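Local coordinates for regulation of enolase protein 1 (Saccharomyces cerevisiae, PDB 3O12) that functions in the galactose metabolic pathway via the GAL83 protein and may control the level of the enolase ENO1, at residues A[59-64]-A[109-114]; A[85-90]-A[203-208]. All coordinates share one frame; numbering follows the deposited sequence.

Interaction 1: residues A[59-64]-A[109-114]. With EDO (1,2-ethanediol), chain G.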
loop_
_atom_site.group_PDB
_atom_site.type_symbol
_atom_site.label_atom_id
_atom_site.label_comp_id
_atom_site.label_asym_id
_atom_site.label_seq_id
_atom_site.Cartn_x
_atom_site.Cartn_y
_atom_site.Cartn_z
ATOM N N PHE A 59 9.980 -2.425 1.935
ATOM C CA PHE A 59 9.928 -1.122 2.585
ATOM C C PHE A 59 9.980 -1.364 4.084
ATOM O O PHE A 59 9.089 -2.012 4.635
ATOM C CB PHE A 59 8.613 -0.394 2.268
ATOM C CG PHE A 59 8.546 0.206 0.890
ATOM C CD1 PHE A 59 9.394 1.249 0.521
ATOM C CD2 PHE A 59 7.593 -0.240 -0.016
ATOM C CE1 PHE A 59 9.306 1.816 -0.753
ATOM C CE2 PHE A 59 7.500 0.323 -1.293
ATOM C CZ PHE A 59 8.356 1.342 -1.655
ATOM N N TRP A 60 11.009 -0.840 4.739
ATOM C CA TRP A 60 11.158 -0.992 6.185
ATOM C C TRP A 60 12.173 0.023 6.671
ATOM O O TRP A 60 13.145 0.286 5.978
ATOM C CB TRP A 60 11.658 -2.400 6.550
ATOM C CG TRP A 60 11.643 -2.639 8.033
ATOM C CD1 TRP A 60 12.708 -2.588 8.902
ATOM C CD2 TRP A 60 10.491 -2.943 8.825
ATOM N NE1 TRP A 60 12.278 -2.859 10.186
ATOM C CE2 TRP A 60 10.923 -3.075 10.161
ATOM C CE3 TRP A 60 9.133 -3.116 8.533
ATOM C CZ2 TRP A 60 10.041 -3.371 11.204
ATOM C CZ3 TRP A 60 8.257 -3.411 9.572
ATOM C CH2 TRP A 60 8.720 -3.535 10.894
ATOM N N ARG A 61 11.961 0.584 7.860
ATOM C CA ARG A 61 12.961 1.474 8.445
ATOM C C ARG A 61 13.306 1.099 9.881
ATOM O O ARG A 61 12.544 1.379 10.809
ATOM C CB ARG A 61 12.523 2.944 8.394
ATOM C CG ARG A 61 12.978 3.680 7.154
ATOM C CD ARG A 61 12.698 5.180 7.253
ATOM N NE ARG A 61 13.685 5.923 8.036
ATOM C CZ ARG A 61 14.857 6.341 7.564
ATOM N NH1 ARG A 61 15.683 7.024 8.346
ATOM N NH2 ARG A 61 15.214 6.070 6.315
ATOM N N GLU A 62 14.460 0.441 10.023
ATOM C CA GLU A 62 15.204 0.308 11.284
ATOM C C GLU A 62 14.659 -0.642 12.347
ATOM O O GLU A 62 15.380 -1.517 12.829
ATOM C CB GLU A 62 15.460 1.684 11.912
ATOM C CG GLU A 62 16.286 1.633 13.192
ATOM C CD GLU A 62 17.628 0.936 13.004
ATOM O OE1 GLU A 62 18.133 0.891 11.862
ATOM O OE2 GLU A 62 18.180 0.434 14.007
ATOM N N THR A 63 13.406 -0.457 12.741
ATOM C CA THR A 63 12.888 -1.126 13.932
ATOM C C THR A 63 13.205 -2.613 14.006
ATOM O O THR A 63 12.838 -3.376 13.109
ATOM C CB THR A 63 11.375 -0.943 14.006
ATOM O OG1 THR A 63 11.080 0.449 13.827
ATOM C CG2 THR A 63 10.831 -1.416 15.343
ATOM N N PHE A 64 13.875 -3.000 15.095
ATOM C CA PHE A 64 14.148 -4.399 15.457
ATOM C C PHE A 64 15.191 -5.079 14.567
ATOM O O PHE A 64 16.219 -5.556 15.060
ATOM C CB PHE A 64 12.847 -5.208 15.515
ATOM C CG PHE A 64 13.019 -6.602 16.029
ATOM C CD1 PHE A 64 13.327 -6.830 17.359
ATOM C CD2 PHE A 64 12.843 -7.688 15.184
ATOM C CE1 PHE A 64 13.472 -8.124 17.843
ATOM C CE2 PHE A 64 12.989 -8.981 15.658
ATOM C CZ PHE A 64 13.301 -9.198 16.985
ATOM N N GLY A 109 11.487 8.627 4.809
ATOM C CA GLY A 109 11.407 8.482 6.248
ATOM C C GLY A 109 10.005 8.568 6.822
ATOM O O GLY A 109 9.799 8.316 7.996
ATOM N N HIS A 110 9.030 8.917 5.989
ATOM C CA HIS A 110 7.664 9.128 6.459
ATOM C C HIS A 110 6.695 8.564 5.439
ATOM O O HIS A 110 6.480 9.150 4.366
ATOM C CB HIS A 110 7.398 10.615 6.692
ATOM C CG HIS A 110 8.395 11.242 7.611
ATOM N ND1 HIS A 110 9.624 11.683 7.177
ATOM C CD2 HIS A 110 8.372 11.436 8.950
ATOM C CE1 HIS A 110 10.307 12.152 8.210
ATOM N NE2 HIS A 110 9.566 12.019 9.294
ATOM N N TRP A 111 6.151 7.397 5.766
ATOM C CA TRP A 111 5.251 6.695 4.869
ATOM C C TRP A 111 4.432 5.669 5.623
ATOM O O TRP A 111 4.696 5.368 6.789
ATOM C CB TRP A 111 6.018 6.024 3.717
ATOM C CG TRP A 111 7.224 5.167 4.086
ATOM C CD1 TRP A 111 8.531 5.521 3.980
ATOM C CD2 TRP A 111 7.220 3.803 4.560
ATOM N NE1 TRP A 111 9.349 4.487 4.364
ATOM C CE2 TRP A 111 8.570 3.416 4.725
ATOM C CE3 TRP A 111 6.212 2.879 4.863
ATOM C CZ2 TRP A 111 8.941 2.151 5.192
ATOM C CZ3 TRP A 111 6.580 1.617 5.317
ATOM C CH2 TRP A 111 7.930 1.264 5.482
ATOM N N LEU A 112 3.411 5.155 4.961
ATOM C CA LEU A 112 2.595 4.073 5.481
ATOM C C LEU A 112 2.354 3.100 4.356
ATOM O O LEU A 112 2.143 3.509 3.216
ATOM C CB LEU A 112 1.254 4.610 5.986
ATOM C CG LEU A 112 0.292 3.483 6.386
ATOM C CD1 LEU A 112 -0.278 3.658 7.797
ATOM C CD2 LEU A 112 -0.804 3.306 5.334
ATOM N N LYS A 113 2.387 1.811 4.654
ATOM C CA LYS A 113 1.952 0.799 3.698
ATOM C C LYS A 113 0.912 -0.077 4.385
ATOM O O LYS A 113 0.945 -0.271 5.599
ATOM C CB LYS A 113 3.122 -0.042 3.175
ATOM C CG LYS A 113 3.816 -0.912 4.207
ATOM C CD LYS A 113 4.977 -1.724 3.598
ATOM C CE LYS A 113 5.636 -2.565 4.682
ATOM N NZ LYS A 113 6.664 -3.540 4.192
ATOM N N ALA A 114 -0.038 -0.602 3.624
ATOM C CA ALA A 114 -1.067 -1.469 4.192
ATOM C C ALA A 114 -1.583 -2.407 3.127
ATOM O O ALA A 114 -1.629 -2.053 1.955
ATOM C CB ALA A 114 -2.215 -0.634 4.748
HETATM C C1 EDO G . 6.107 -5.650 6.978
HETATM O O1 EDO G . 5.163 -5.954 5.945
HETATM C C2 EDO G . 7.394 -5.141 6.348
HETATM O O2 EDO G . 7.809 -5.989 5.266
#
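The ammonium group of K113 meets the backbone of F59 through a hydrogen bond, NZ to O at 2.9 Å, and it also bonds to Q99 OE1. D58 adds a long, weak ion pair, and a bound ethanediol offers only a weak hydrogen bond; because that molecule is modelled too close to NZ, the place of the ammonium group, and with it each of these bonds, the one to F59 O included, is somewhat less certain. The fold is a beta sandwich of two antiparallel sheets, and both strands here belong to the same curled sheet without pairing directly. Their axes stay 8.9 Å apart, so long side chains must span the gap. Lysine suits this: with CG lodged between its own backbone N and carbonyl carbon (chi1 65°) and the rest of the chain extended, it can carry its charge across to a main-chain oxygen.

Aromatic packing fills the space beside it. The six-membered ring of W111 lies against the start of the F59 side chain, W111 CH2 touching F59 CB at 3.7 Å in an off-centre CH-pi contact. The F59 ring turns its edge to the W111 face, with centroids 5.8 Å apart and planes at 55°. Beyond that, the phenyl group leads away to M103, F74 and M189, as befits a buried apolar residue. W111 CZ2 also comes within 3.7 Å of the backbone N of W60.

At the far end, R61 CD lies 3.7 Å from G109 CA, and G109 CA sits over one face of the R61 guanidinium. R61 NE bonds to G132 O. W60 leaves its backbone away from strand 110-114, and its NE1 donates within the indole plane to T63 O at 3.0 Å, with a bent N-H...O angle of 142°.

Interaction 2: residues A[85-90]-A[203-208]. With SO4 (sulfate ion), chain B.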
loop_
_atom_site.group_PDB
_atom_site.type_symbol
_atom_site.label_atom_id
_atom_site.label_comp_id
_atom_site.label_asym_id
_atom_site.label_seq_id
_atom_site.Cartn_x
_atom_site.Cartn_y
_atom_site.Cartn_z
ATOM N N ALA A 85 -8.336 8.072 -0.730
ATOM C CA ALA A 85 -7.957 7.254 -1.869
ATOM C C ALA A 85 -8.505 5.856 -1.687
ATOM O O ALA A 85 -8.606 5.353 -0.556
ATOM C CB ALA A 85 -6.428 7.211 -2.010
ATOM N N GLN A 86 -8.852 5.207 -2.789
ATOM C CA GLN A 86 -9.384 3.853 -2.724
ATOM C C GLN A 86 -8.862 3.055 -3.918
ATOM O O GLN A 86 -8.654 3.618 -5.003
ATOM C CB GLN A 86 -10.907 3.944 -2.731
ATOM C CG GLN A 86 -11.679 2.659 -2.654
ATOM C CD GLN A 86 -13.162 2.945 -2.506
ATOM O OE1 GLN A 86 -13.579 3.666 -1.597
ATOM N NE2 GLN A 86 -13.965 2.394 -3.409
ATOM N N VAL A 87 -8.647 1.754 -3.738
ATOM C CA VAL A 87 -8.135 0.901 -4.811
ATOM C C VAL A 87 -8.517 -0.552 -4.572
ATOM O O VAL A 87 -8.684 -0.982 -3.421
ATOM C CB VAL A 87 -6.588 1.050 -4.957
ATOM C CG1 VAL A 87 -5.847 0.397 -3.776
ATOM C CG2 VAL A 87 -6.085 0.528 -6.302
ATOM N N ARG A 88 -8.676 -1.295 -5.658
ATOM C CA ARG A 88 -8.898 -2.734 -5.607
ATOM C C ARG A 88 -7.574 -3.436 -5.887
ATOM O O ARG A 88 -6.819 -3.033 -6.782
ATOM C CB ARG A 88 -9.939 -3.137 -6.648
ATOM C CG ARG A 88 -10.388 -4.591 -6.561
ATOM C CD ARG A 88 -11.414 -4.887 -7.637
ATOM N NE ARG A 88 -11.948 -6.239 -7.513
ATOM C CZ ARG A 88 -12.887 -6.730 -8.316
ATOM N NH1 ARG A 88 -13.386 -5.979 -9.289
ATOM N NH2 ARG A 88 -13.330 -7.967 -8.142
ATOM N N VAL A 89 -7.300 -4.489 -5.127
ATOM C CA VAL A 89 -6.014 -5.186 -5.173
ATOM C C VAL A 89 -6.271 -6.662 -5.417
ATOM O O VAL A 89 -6.947 -7.318 -4.625
ATOM C CB VAL A 89 -5.243 -5.045 -3.839
ATOM C CG1 VAL A 89 -3.853 -5.664 -3.953
ATOM C CG2 VAL A 89 -5.134 -3.589 -3.437
ATOM N N GLN A 90 -5.749 -7.175 -6.525
ATOM C CA GLN A 90 -5.904 -8.582 -6.870
ATOM C C GLN A 90 -4.533 -9.212 -7.074
ATOM O O GLN A 90 -3.956 -9.136 -8.154
ATOM C CB GLN A 90 -6.776 -8.731 -8.119
ATOM C CG GLN A 90 -8.202 -8.263 -7.889
ATOM C CD GLN A 90 -9.048 -8.307 -9.139
ATOM O OE1 GLN A 90 -9.942 -9.154 -9.272
ATOM N NE2 GLN A 90 -8.763 -7.416 -10.075
ATOM N N SER A 203 -6.814 -1.843 -9.662
ATOM C CA SER A 203 -7.883 -1.258 -10.459
ATOM C C SER A 203 -8.844 -0.482 -9.577
ATOM O O SER A 203 -8.647 -0.402 -8.363
ATOM C CB SER A 203 -8.633 -2.349 -11.232
ATOM O OG SER A 203 -9.311 -3.233 -10.334
ATOM N N GLU A 204 -9.885 0.088 -10.166
ATOM C CA GLU A 204 -10.908 0.804 -9.393
ATOM C C GLU A 204 -10.315 1.872 -8.488
ATOM O O GLU A 204 -10.700 2.025 -7.332
ATOM C CB GLU A 204 -11.797 -0.175 -8.615
ATOM C CG GLU A 204 -12.433 -1.205 -9.554
ATOM C CD GLU A 204 -13.513 -2.043 -8.912
ATOM O OE1 GLU A 204 -13.979 -1.701 -7.804
ATOM O OE2 GLU A 204 -13.904 -3.036 -9.559
ATOM N N TRP A 205 -9.382 2.628 -9.045
ATOM C CA TRP A 205 -8.753 3.739 -8.356
ATOM C C TRP A 205 -9.661 4.945 -8.232
ATOM O O TRP A 205 -10.363 5.319 -9.183
ATOM C CB TRP A 205 -7.523 4.183 -9.156
ATOM C CG TRP A 205 -6.822 5.378 -8.578
ATOM C CD1 TRP A 205 -6.804 6.647 -9.080
ATOM C CD2 TRP A 205 -6.047 5.407 -7.377
ATOM N NE1 TRP A 205 -6.049 7.465 -8.269
ATOM C CE2 TRP A 205 -5.576 6.725 -7.218
ATOM C CE3 TRP A 205 -5.706 4.441 -6.419
ATOM C CZ2 TRP A 205 -4.774 7.109 -6.140
ATOM C CZ3 TRP A 205 -4.909 4.828 -5.350
ATOM C CH2 TRP A 205 -4.459 6.147 -5.223
ATOM N N SER A 206 -9.613 5.586 -7.074
ATOM C CA SER A 206 -10.312 6.849 -6.866
ATOM C C SER A 206 -9.504 7.711 -5.905
ATOM O O SER A 206 -9.045 7.210 -4.873
ATOM C CB SER A 206 -11.709 6.592 -6.294
ATOM O OG SER A 206 -12.464 7.792 -6.222
ATOM N N LEU A 207 -9.339 8.987 -6.222
ATOM C CA LEU A 207 -8.643 9.925 -5.354
ATOM C C LEU A 207 -9.419 11.228 -5.317
ATOM O O LEU A 207 -9.666 11.839 -6.370
ATOM C CB LEU A 207 -7.219 10.171 -5.853
ATOM C CG LEU A 207 -6.427 11.282 -5.163
ATOM C CD1 LEU A 207 -6.203 10.939 -3.701
ATOM C CD2 LEU A 207 -5.093 11.518 -5.864
ATOM N N THR A 208 -9.806 11.656 -4.122
ATOM C CA THR A 208 -10.646 12.839 -3.953
ATOM C C THR A 208 -10.316 13.551 -2.649
ATOM O O THR A 208 -9.511 13.062 -1.857
ATOM C CB THR A 208 -12.136 12.457 -3.908
ATOM O OG1 THR A 208 -12.392 11.657 -2.749
ATOM C CG2 THR A 208 -12.540 11.682 -5.156
HETATM S S SO4 B . -15.514 -8.488 -11.045
HETATM O O1 SO4 B . -15.933 -8.653 -9.656
HETATM O O2 SO4 B . -16.547 -9.036 -11.921
HETATM O O3 SO4 B . -15.327 -7.070 -11.340
HETATM O O4 SO4 B . -14.257 -9.200 -11.273
HETATM O O HOH W 1 -13.249 2.192 -6.155
HETATM O O HOH W 2 -7.697 -5.082 -9.170
#
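R88 and S203 form one hydrogen-bonded pair of this antiparallel ladder, and Q86 and S206 form the other. R88 N to S203 O, at 2.8 Å, is the shortest of the four backbone bonds. Between the pairs the register slips by one, a beta bulge: E204 and W205 both lie opposite V87, and E204 takes a left-handed backbone (phi 53°). CA-H...O contacts supplement the ladder, as from W205 CA to Q86 O at 3.4 Å.

Apolar contacts gather on the A85 and L207 face, where small A85 leaves room for the indole: its CB meets W205 CH2 at 3.9 Å. V87 CB reaches the ring edge of W205 at CE3, 3.8 Å away. V186 and V77 pack against this side.

Polar contacts occupy the other face. One water links Q86 NE2 to E204 O, while Q86 OE1 accepts from R151 NH2; another joins Q90 NE2 and S203 OG. Fully extended R88 makes a salt bridge from NH1 to E204 OE2 at 3.0 Å, approaching from above the carboxylate plane.

NH1 and NH2 of R88 also bind a sulfate, NH2 pairs with D147, and E204 OE1 with K167; this network probably balances charge, while the sulfate, probably from the crystallisation liquor, is consistent with a locally positive patch around R88.

Overall arrangement
The two contacts lie on opposite sides of the chain's centre and in different sheets of the sandwich, their centres 22 Å apart. Their nearest atoms are about 7 Å apart, so they do not touch, and their segments alternate along the sequence. They join strands in different ways: interaction 1 spans non-adjacent strands of one curled sheet through side chains, whereas interaction 2 zips neighbouring strands of the other by backbone bonds. Strand 185-191 meets both, M189 touching F59 and K113, and V186 touching A85, W205 and L207. Ethanediol at interaction 1 and sulfate at interaction 2 probably come from the crystallisation liquor, and neither establishes an active site.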